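Local coordinates for protein DNA endonuclease i-cvui (Chlorella vulgaris, PDB 5A72) that probably cuts DNA during intron homing, as a two-subunit LAGLIDADG endonuclease, caught here on its DNA target with bound calcium ions, at residues 17-22 against 43-48; 12-17 against 58-63. One frame throughout, in Å; residues are numbered along the deposited sequence.

Contact 1: 17-22 against 43-48; sequences GFVDAD and VSLTVF. With CA (calcium ion), chain F; CA (calcium ion), chain E; nucleotides of chain D.
D22 reaches two ways: its carbonyl takes a backbone bond from F48 while its carboxylate binds metal. F48 N donates to D22 O at 3.2 Å, almost straight (176°). This ties the C-terminal part of the LAGLIDADG helix to strand 39-50; segments 17-22 and 43-48 run at 80° to each other. D22 OD2 binds one calcium ion at 2.5 Å, and OP1 of DC14 of chain D binds the same ion. A21 O binds the second calcium ion at 2.4 Å. Each ion also takes a ligand from the second subunit.

With CG anti to the carbonyl carbon (chi1 -48°), the F48 ring is carried against DG15 of chain D. One ring face meets the C8 and N7 edge of the base, with C8 centred 3.4 Å above the ring plane. With an alanine here, C8 and N7 would probably lose the ring packed against them, though the backbone bond to D22 could remain.

Further back the contact is apolar. V47 CG1 meets the edge of the F18 ring, in its plane. V47 CG2 lies 4.0 Å from V19 CG2, and L45 CD1 touches V19 CG1. One backbone bond thus couples a metal-binding residue to a DNA-packing one, consistent with an active site set between sheet and dimer interface.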
ATOM      1  N   GLY B  17      -2.858   5.273   5.197  1.00 22.86           N
ATOM      2  CA  GLY B  17      -1.590   4.709   4.773  1.00 21.27           C
ATOM      3  C   GLY B  17      -1.832   3.577   3.798  1.00 20.68           C
ATOM      4  O   GLY B  17      -1.183   3.471   2.758  1.00 21.97           O
ATOM      5  N   PHE B  18      -2.810   2.744   4.122  1.00 23.09           N
ATOM      6  CA  PHE B  18      -3.120   1.603   3.287  1.00 21.60           C
ATOM      7  C   PHE B  18      -3.677   2.036   1.941  1.00 21.90           C
ATOM      8  O   PHE B  18      -3.295   1.489   0.912  1.00 24.32           O
ATOM      9  CB  PHE B  18      -4.100   0.676   3.993  1.00 20.22           C
ATOM     10  CG  PHE B  18      -4.075  -0.721   3.468  1.00 21.71           C
ATOM     11  CD1 PHE B  18      -3.136  -1.635   3.940  1.00 26.29           C
ATOM     12  CD2 PHE B  18      -4.972  -1.126   2.492  1.00 22.02           C
ATOM     13  CE1 PHE B  18      -3.102  -2.942   3.456  1.00 29.95           C
ATOM     14  CE2 PHE B  18      -4.941  -2.426   1.999  1.00 29.47           C
ATOM     15  CZ  PHE B  18      -4.008  -3.339   2.483  1.00 29.84           C
ATOM     16  N   VAL B  19      -4.573   3.018   1.934  1.00 23.06           N
ATOM     17  CA  VAL B  19      -5.107   3.511   0.665  1.00 22.34           C
ATOM     18  C   VAL B  19      -4.029   4.252  -0.141  1.00 23.48           C
ATOM     19  O   VAL B  19      -3.899   4.031  -1.351  1.00 26.74           O
ATOM     20  CB  VAL B  19      -6.327   4.429   0.870  1.00 21.55           C
ATOM     21  CG1 VAL B  19      -6.853   4.902  -0.471  1.00 19.75           C
ATOM     22  CG2 VAL B  19      -7.419   3.689   1.622  1.00 19.78           C
ATOM     23  N   ASP B  20      -3.242   5.102   0.516  1.00 19.53           N
ATOM     24  CA  ASP B  20      -2.131   5.770  -0.160  1.00 23.98           C
ATOM     25  C   ASP B  20      -1.264   4.778  -0.943  1.00 27.82           C
ATOM     26  O   ASP B  20      -0.694   5.121  -1.973  1.00 29.60           O
ATOM     27  CB  ASP B  20      -1.253   6.533   0.838  1.00 23.51           C
ATOM     28  CG  ASP B  20      -1.652   7.996   0.981  1.00 27.58           C
ATOM     29  OD1 ASP B  20      -2.346   8.520   0.083  1.00 26.81           O
ATOM     30  OD2 ASP B  20      -1.261   8.628   1.994  1.00 27.27           O
ATOM     31  N   ALA B  21      -1.179   3.541  -0.467  1.00 25.02           N
ATOM     32  CA  ALA B  21      -0.324   2.564  -1.113  1.00 25.77           C
ATOM     33  C   ALA B  21      -1.093   1.606  -2.032  1.00 26.95           C
ATOM     34  O   ALA B  21      -0.831   1.542  -3.230  1.00 26.11           O
ATOM     35  CB  ALA B  21       0.445   1.790  -0.059  1.00 25.25           C
ATOM     36  N   ASP B  22      -2.044   0.869  -1.460  1.00 28.43           N
ATOM     37  CA  ASP B  22      -2.728  -0.222  -2.161  1.00 32.15           C
ATOM     38  C   ASP B  22      -4.134   0.140  -2.577  1.00 30.96           C
ATOM     39  O   ASP B  22      -4.969  -0.746  -2.792  1.00 27.75           O
ATOM     40  CB  ASP B  22      -2.792  -1.475  -1.282  1.00 32.30           C
ATOM     41  CG  ASP B  22      -1.694  -2.467  -1.599  1.00 32.79           C
ATOM     42  OD1 ASP B  22      -0.748  -2.101  -2.332  1.00 31.64           O
ATOM     43  OD2 ASP B  22      -1.777  -3.612  -1.098  1.00 35.31           O
ATOM     44  N   VAL B  43     -17.750   8.148  -8.947  1.00 17.92           N
ATOM     45  CA  VAL B  43     -16.642   8.410  -8.036  1.00 19.32           C
ATOM     46  C   VAL B  43     -16.479   7.243  -7.077  1.00 21.56           C
ATOM     47  O   VAL B  43     -17.459   6.662  -6.608  1.00 22.09           O
ATOM     48  CB  VAL B  43     -16.846   9.701  -7.233  1.00 21.93           C
ATOM     49  CG1 VAL B  43     -16.676  10.923  -8.129  1.00 21.45           C
ATOM     50  CG2 VAL B  43     -18.214   9.706  -6.552  1.00 19.39           C
ATOM     51  N   SER B  44     -15.240   6.891  -6.773  1.00 23.52           N
ATOM     52  CA  SER B  44     -15.016   5.712  -5.952  1.00 23.20           C
ATOM     53  C   SER B  44     -13.705   5.727  -5.197  1.00 22.81           C
ATOM     54  O   SER B  44     -12.723   6.337  -5.616  1.00 23.41           O
ATOM     55  CB  SER B  44     -15.079   4.454  -6.818  1.00 24.36           C
ATOM     56  OG  SER B  44     -14.275   4.609  -7.973  1.00 25.96           O
ATOM     57  N   LEU B  45     -13.720   5.048  -4.062  1.00 24.06           N
ATOM     58  CA  LEU B  45     -12.510   4.664  -3.368  1.00 23.44           C
ATOM     59  C   LEU B  45     -12.434   3.154  -3.382  1.00 23.67           C
ATOM     60  O   LEU B  45     -13.423   2.474  -3.114  1.00 25.88           O
ATOM     61  CB  LEU B  45     -12.500   5.196  -1.943  1.00 22.69           C
ATOM     62  CG  LEU B  45     -11.353   4.693  -1.088  1.00 22.65           C
ATOM     63  CD1 LEU B  45     -10.866   5.834  -0.233  1.00 28.19           C
ATOM     64  CD2 LEU B  45     -11.830   3.563  -0.211  1.00 23.56           C
ATOM     65  N   THR B  46     -11.265   2.621  -3.696  1.00 25.76           N
ATOM     66  CA  THR B  46     -11.121   1.177  -3.798  1.00 25.81           C
ATOM     67  C   THR B  46      -9.800   0.680  -3.207  1.00 25.73           C
ATOM     68  O   THR B  46      -8.762   1.312  -3.359  1.00 28.49           O
ATOM     69  CB  THR B  46     -11.237   0.724  -5.264  1.00 29.28           C
ATOM     70  OG1 THR B  46     -12.489   1.185  -5.820  1.00 30.45           O
ATOM     71  CG2 THR B  46     -11.144  -0.789  -5.360  1.00 24.85           C
ATOM     72  N   VAL B  47      -9.861  -0.449  -2.512  1.00 28.97           N
ATOM     73  CA  VAL B  47      -8.684  -1.087  -1.931  1.00 25.53           C
ATOM     74  C   VAL B  47      -8.529  -2.500  -2.471  1.00 21.81           C
ATOM     75  O   VAL B  47      -9.469  -3.264  -2.485  1.00 25.25           O
ATOM     76  CB  VAL B  47      -8.781  -1.143  -0.414  1.00 21.29           C
ATOM     77  CG1 VAL B  47      -7.641  -1.926   0.138  1.00 25.50           C
ATOM     78  CG2 VAL B  47      -8.785   0.263   0.156  1.00 26.16           C
ATOM     79  N   PHE B  48      -7.341  -2.846  -2.923  1.00 26.35           N
ATOM     80  CA  PHE B  48      -7.129  -4.141  -3.544  1.00 27.57           C
ATOM     81  C   PHE B  48      -6.285  -4.995  -2.633  1.00 29.20           C
ATOM     82  O   PHE B  48      -5.475  -4.476  -1.872  1.00 30.39           O
ATOM     83  CB  PHE B  48      -6.461  -3.976  -4.902  1.00 26.20           C
ATOM     84  CG  PHE B  48      -7.110  -2.930  -5.750  1.00 29.38           C
ATOM     85  CD1 PHE B  48      -6.718  -1.600  -5.654  1.00 28.10           C
ATOM     86  CD2 PHE B  48      -8.133  -3.266  -6.621  1.00 27.94           C
ATOM     87  CE1 PHE B  48      -7.328  -0.619  -6.420  1.00 30.57           C
ATOM     88  CE2 PHE B  48      -8.740  -2.302  -7.401  1.00 28.33           C
ATOM     89  CZ  PHE B  48      -8.339  -0.970  -7.300  1.00 30.52           C
TER
HETATM   90 CA    CA F1164       0.406  -4.823  -1.467  1.00 33.21          CA
HETATM   91 CA    CA E1163       1.046   1.309  -4.665  1.00 29.18          CA
ATOM     92  P    DG D  15      -0.900  -1.303  -6.145  1.00 31.62           P
ATOM     93  OP1  DG D  15      -0.686  -1.327  -7.612  1.00 28.63           O
ATOM     94  OP2  DG D  15       0.183  -0.704  -5.338  1.00 33.84           O
ATOM     95  O5'  DG D  15      -2.279  -0.617  -5.621  1.00 32.73           O
ATOM     96  C5'  DG D  15      -3.471  -0.442  -6.471  1.00 30.91           C
ATOM     97  C4'  DG D  15      -3.159   0.282  -7.769  1.00 28.85           C
ATOM     98  O4'  DG D  15      -3.215  -0.658  -8.867  1.00 30.77           O
ATOM     99  C3'  DG D  15      -4.105   1.396  -8.163  1.00 28.92           C
ATOM    100  O3'  DG D  15      -3.379   2.331  -8.979  1.00 33.54           O
ATOM    101  C2'  DG D  15      -5.172   0.638  -8.958  1.00 27.42           C
ATOM    102  C1'  DG D  15      -4.319  -0.376  -9.707  1.00 24.21           C
ATOM    103  N9   DG D  15      -4.966  -1.658  -9.986  1.00 23.43           N
ATOM    104  C8   DG D  15      -5.578  -2.488  -9.080  1.00 22.62           C
ATOM    105  N7   DG D  15      -6.014  -3.600  -9.606  1.00 23.35           N
ATOM    106  C5   DG D  15      -5.643  -3.515 -10.947  1.00 22.34           C
ATOM    107  C6   DG D  15      -5.849  -4.429 -12.023  1.00 23.82           C
ATOM    108  O6   DG D  15      -6.411  -5.543 -12.004  1.00 22.43           O
ATOM    109  N1   DG D  15      -5.310  -3.948 -13.214  1.00 22.59           N
ATOM    110  C2   DG D  15      -4.664  -2.746 -13.351  1.00 23.55           C
ATOM    111  N2   DG D  15      -4.209  -2.459 -14.580  1.00 27.08           N
ATOM    112  N3   DG D  15      -4.466  -1.886 -12.358  1.00 21.56           N
ATOM    113  C4   DG D  15      -4.980  -2.334 -11.190  1.00 20.73           C
ATOM    114  P    DC D  14      -1.613  -7.540  -2.957  1.00 33.52           P
ATOM    115  OP1  DC D  14      -1.026  -6.517  -2.064  1.00 29.33           O
ATOM    116  OP2  DC D  14      -2.168  -8.788  -2.379  1.00 35.16           O
ATOM    117  O5'  DC D  14      -2.760  -6.847  -3.859  1.00 37.80           O
ATOM    118  C5'  DC D  14      -2.812  -5.416  -4.012  1.00 29.03           C
ATOM    119  C4'  DC D  14      -1.953  -4.952  -5.174  1.00 30.08           C
ATOM    120  O4'  DC D  14      -2.160  -5.798  -6.334  1.00 31.33           O
ATOM    121  C3'  DC D  14      -2.215  -3.514  -5.659  1.00 28.04           C
ATOM    122  O3'  DC D  14      -0.997  -2.828  -5.669  1.00 25.98           O
ATOM    123  C2'  DC D  14      -2.769  -3.704  -7.083  1.00 24.13           C
ATOM    124  C1'  DC D  14      -2.063  -4.976  -7.472  1.00 27.45           C
ATOM    125  N1   DC D  14      -2.589  -5.715  -8.677  1.00 26.56           N
ATOM    126  C2   DC D  14      -2.412  -5.173  -9.953  1.00 25.24           C
ATOM    127  O2   DC D  14      -1.884  -4.049 -10.068  1.00 26.88           O
ATOM    128  N3   DC D  14      -2.835  -5.888 -11.031  1.00 21.27           N
ATOM    129  C4   DC D  14      -3.385  -7.090 -10.867  1.00 21.19           C
ATOM    130  N4   DC D  14      -3.770  -7.757 -11.958  1.00 21.40           N
ATOM    131  C5   DC D  14      -3.567  -7.663  -9.578  1.00 23.83           C
ATOM    132  C6   DC D  14      -3.146  -6.955  -8.523  1.00 27.90           C
TER
HETATM  133  O   HOH W   1       0.899   3.665  -3.972  1.00 28.17           O
HETATM  134  O   HOH W   2      -1.039   2.341  -6.325  1.00 36.48           O
HETATM  135  O   HOH W   3       0.045  -5.655   0.709  1.00 30.54           O
HETATM  136  O   HOH W   4       2.585  -6.245  -1.047  1.00 32.44           O

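Contact 2: 12-17 against 58-63; sequences FAWLAG and LDIQKI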
ATOM      1  N   PHE B  12      -8.120   5.503  11.131  1.00 31.53           N
ATOM      2  CA  PHE B  12      -8.219   6.255   9.876  1.00 26.88           C
ATOM      3  C   PHE B  12      -6.843   6.540   9.312  1.00 24.29           C
ATOM      4  O   PHE B  12      -6.628   6.465   8.099  1.00 20.10           O
ATOM      5  CB  PHE B  12      -8.982   7.568  10.071  1.00 30.31           C
ATOM      6  CG  PHE B  12     -10.440   7.385  10.376  1.00 31.92           C
ATOM      7  CD1 PHE B  12     -11.127   6.278   9.900  1.00 31.89           C
ATOM      8  CD2 PHE B  12     -11.122   8.314  11.146  1.00 35.55           C
ATOM      9  CE1 PHE B  12     -12.463   6.094  10.185  1.00 31.44           C
ATOM     10  CE2 PHE B  12     -12.458   8.138  11.437  1.00 39.41           C
ATOM     11  CZ  PHE B  12     -13.129   7.020  10.956  1.00 38.06           C
ATOM     12  N   ALA B  13      -5.915   6.870  10.208  1.00 26.25           N
ATOM     13  CA  ALA B  13      -4.537   7.132   9.811  1.00 26.06           C
ATOM     14  C   ALA B  13      -3.940   5.877   9.191  1.00 23.28           C
ATOM     15  O   ALA B  13      -3.298   5.945   8.145  1.00 23.84           O
ATOM     16  CB  ALA B  13      -3.710   7.598  10.997  1.00 23.48           C
ATOM     17  N   TRP B  14      -4.171   4.731   9.825  1.00 19.93           N
ATOM     18  CA  TRP B  14      -3.679   3.474   9.293  1.00 19.82           C
ATOM     19  C   TRP B  14      -4.266   3.243   7.922  1.00 21.58           C
ATOM     20  O   TRP B  14      -3.546   2.951   6.971  1.00 19.76           O
ATOM     21  CB  TRP B  14      -4.028   2.295  10.207  1.00 22.29           C
ATOM     22  CG  TRP B  14      -3.610   0.973   9.605  1.00 25.01           C
ATOM     23  CD1 TRP B  14      -2.404   0.343   9.753  1.00 22.20           C
ATOM     24  CD2 TRP B  14      -4.391   0.141   8.741  1.00 23.07           C
ATOM     25  NE1 TRP B  14      -2.393  -0.826   9.036  1.00 21.77           N
ATOM     26  CE2 TRP B  14      -3.599  -0.970   8.406  1.00 21.85           C
ATOM     27  CE3 TRP B  14      -5.683   0.233   8.218  1.00 25.64           C
ATOM     28  CZ2 TRP B  14      -4.056  -1.980   7.573  1.00 23.47           C
ATOM     29  CZ3 TRP B  14      -6.133  -0.770   7.397  1.00 27.02           C
ATOM     30  CH2 TRP B  14      -5.320  -1.866   7.083  1.00 25.06           C
ATOM     31  N   LEU B  15      -5.588   3.370   7.838  1.00 23.11           N
ATOM     32  CA  LEU B  15      -6.305   3.190   6.584  1.00 23.68           C
ATOM     33  C   LEU B  15      -5.780   4.148   5.490  1.00 23.19           C
ATOM     34  O   LEU B  15      -5.513   3.726   4.358  1.00 20.80           O
ATOM     35  CB  LEU B  15      -7.803   3.381   6.816  1.00 19.91           C
ATOM     36  CG  LEU B  15      -8.716   2.987   5.657  1.00 19.47           C
ATOM     37  CD1 LEU B  15      -8.227   1.719   4.987  1.00 23.03           C
ATOM     38  CD2 LEU B  15     -10.122   2.785   6.155  1.00 21.12           C
ATOM     39  N   ALA B  16      -5.610   5.420   5.837  1.00 16.86           N
ATOM     40  CA  ALA B  16      -5.009   6.374   4.911  1.00 25.35           C
ATOM     41  C   ALA B  16      -3.682   5.872   4.334  1.00 24.18           C
ATOM     42  O   ALA B  16      -3.414   6.036   3.136  1.00 19.13           O
ATOM     43  CB  ALA B  16      -4.796   7.713   5.597  1.00 25.61           C
ATOM     44  N   GLY B  17      -2.858   5.273   5.197  1.00 22.86           N
ATOM     45  CA  GLY B  17      -1.590   4.709   4.773  1.00 21.27           C
ATOM     46  C   GLY B  17      -1.832   3.577   3.798  1.00 20.68           C
ATOM     47  O   GLY B  17      -1.183   3.471   2.758  1.00 21.97           O
ATOM     48  N   LEU B  58     -12.565  -6.836   4.756  1.00 29.80           N
ATOM     49  CA  LEU B  58     -13.764  -6.837   5.577  1.00 24.57           C
ATOM     50  C   LEU B  58     -13.555  -5.964   6.801  1.00 27.73           C
ATOM     51  O   LEU B  58     -14.491  -5.354   7.317  1.00 30.26           O
ATOM     52  CB  LEU B  58     -14.129  -8.262   5.969  1.00 28.67           C
ATOM     53  CG  LEU B  58     -14.521  -9.048   4.710  1.00 33.95           C
ATOM     54  CD1 LEU B  58     -14.547 -10.547   4.972  1.00 23.57           C
ATOM     55  CD2 LEU B  58     -15.864  -8.548   4.135  1.00 25.24           C
ATOM     56  N   ASP B  59     -12.310  -5.868   7.241  1.00 29.12           N
ATOM     57  CA  ASP B  59     -11.986  -5.044   8.397  1.00 34.95           C
ATOM     58  C   ASP B  59     -12.052  -3.560   8.050  1.00 31.51           C
ATOM     59  O   ASP B  59     -12.412  -2.727   8.885  1.00 31.32           O
ATOM     60  CB  ASP B  59     -10.605  -5.410   8.942  1.00 38.76           C
ATOM     61  CG  ASP B  59     -10.535  -6.853   9.423  1.00 57.03           C
ATOM     62  OD1 ASP B  59     -11.606  -7.488   9.578  1.00 60.73           O
ATOM     63  OD2 ASP B  59      -9.411  -7.359   9.648  1.00 68.17           O
ATOM     64  N   ILE B  60     -11.714  -3.232   6.810  1.00 29.04           N
ATOM     65  CA  ILE B  60     -11.799  -1.851   6.348  1.00 27.50           C
ATOM     66  C   ILE B  60     -13.263  -1.411   6.290  1.00 26.83           C
ATOM     67  O   ILE B  60     -13.626  -0.371   6.820  1.00 29.81           O
ATOM     68  CB  ILE B  60     -11.093  -1.688   4.982  1.00 26.80           C
ATOM     69  CG1 ILE B  60      -9.575  -1.803   5.197  1.00 24.10           C
ATOM     70  CG2 ILE B  60     -11.460  -0.356   4.324  1.00 25.07           C
ATOM     71  CD1 ILE B  60      -8.757  -1.961   3.957  1.00 24.24           C
ATOM     72  N   GLN B  61     -14.102  -2.236   5.683  1.00 29.77           N
ATOM     73  CA  GLN B  61     -15.547  -2.016   5.632  1.00 31.02           C
ATOM     74  C   GLN B  61     -16.199  -1.873   7.008  1.00 32.54           C
ATOM     75  O   GLN B  61     -17.173  -1.136   7.181  1.00 31.30           O
ATOM     76  CB  GLN B  61     -16.196  -3.165   4.881  1.00 24.28           C
ATOM     77  CG  GLN B  61     -17.678  -3.239   5.000  1.00 26.44           C
ATOM     78  CD  GLN B  61     -18.204  -4.469   4.309  1.00 35.13           C
ATOM     79  OE1 GLN B  61     -18.139  -5.578   4.853  1.00 34.53           O
ATOM     80  NE2 GLN B  61     -18.700  -4.293   3.086  1.00 36.66           N
ATOM     81  N   LYS B  62     -15.664  -2.586   7.990  1.00 31.62           N
ATOM     82  CA  LYS B  62     -16.156  -2.442   9.349  1.00 35.46           C
ATOM     83  C   LYS B  62     -15.768  -1.061   9.885  1.00 36.05           C
ATOM     84  O   LYS B  62     -16.589  -0.368  10.496  1.00 34.11           O
ATOM     85  CB  LYS B  62     -15.604  -3.555  10.241  1.00 32.64           C
ATOM     86  CG  LYS B  62     -16.053  -3.482  11.685  1.00 34.14           C
ATOM     87  CD  LYS B  62     -17.469  -4.007  11.864  1.00 39.91           C
ATOM     88  CE  LYS B  62     -17.741  -4.368  13.323  1.00 48.14           C
ATOM     89  NZ  LYS B  62     -16.850  -5.479  13.819  1.00 44.38           N
ATOM     90  N   ILE B  63     -14.520  -0.668   9.633  1.00 31.37           N
ATOM     91  CA  ILE B  63     -14.001   0.631  10.050  1.00 27.64           C
ATOM     92  C   ILE B  63     -14.808   1.789   9.468  1.00 31.14           C
ATOM     93  O   ILE B  63     -15.082   2.774  10.150  1.00 34.88           O
ATOM     94  CB  ILE B  63     -12.531   0.797   9.630  1.00 26.73           C
ATOM     95  CG1 ILE B  63     -11.627  -0.097  10.466  1.00 27.43           C
ATOM     96  CG2 ILE B  63     -12.070   2.223   9.806  1.00 31.76           C
ATOM     97  CD1 ILE B  63     -10.215  -0.105   9.982  1.00 28.56           C
TER
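L15 and I60 form the close centre of this helix-to-helix contact. It belongs to the alpha-beta-beta-alpha-beta-beta-alpha fold of LAGLIDADG endonucleases. Segment 12-17 lies on the first helix, 6-22, which carries the family motif. Segment 58-63 lies on helix 54-64, between the two strand pairs. The segments run at 133° to each other. Their axes stay 11.3 Å apart at the closest point, a wide spacing that side chains must bridge.

L15 meets both isoleucines, I60 and I63. Its CG stands anti to the backbone N (chi1 -170°), and both methyl branches reach I60. CD1 lies 3.8 Å from I60 CG1 and has I60 CD1 beside it. CD2 lies 3.9 Å from I60 CG2. Both branches of I60 are thus met. The large W14 ring adds only its edge, with CZ3 4.2 Å from I60 CG1. The indole N-H of W14 is used across the dimer, in a hydrogen bond to D20 of the second subunit. I60 also touches F79 of strand 76-82.

The end held by F12 and I63 is looser. I63 is partly exposed, and the neighbouring K62 is open to solvent. The F12 and I63 side chains lie alongside, pointing opposite ways, and F12 brings few atoms: CE1, with CD1 farther off. F12 also touches K93 and Y97 of the same chain. Every contact between the two segments is apolar. I63 CG2 links the loose end to the centre: it lies 3.9 Å from F12 CE1 and 4.2 Å from L15 CD2.

Both contacts use helix 6-22. Contact 2 takes its middle, and contact 1 takes the last turns, with G17 in common. Contact 1 is fully buried, under the DNA and beside the second subunit. It mixes apolar packing with a backbone bond and metal ligands. Contact 2 is apolar throughout and mostly buried, with I63 alone of its touching residues partly exposed. The centres of contacts 1 and 2 lie about 10 Å and 17 Å from the centre of the chain. Helix 54-64 follows strand 39-50 in the chain. Contact 1 is nested within the loop that contact 2 closes. The two meet at I60, whose CD1 lies 4.0 Å from V47 CG1 and 4.1 Å from F18 CD2.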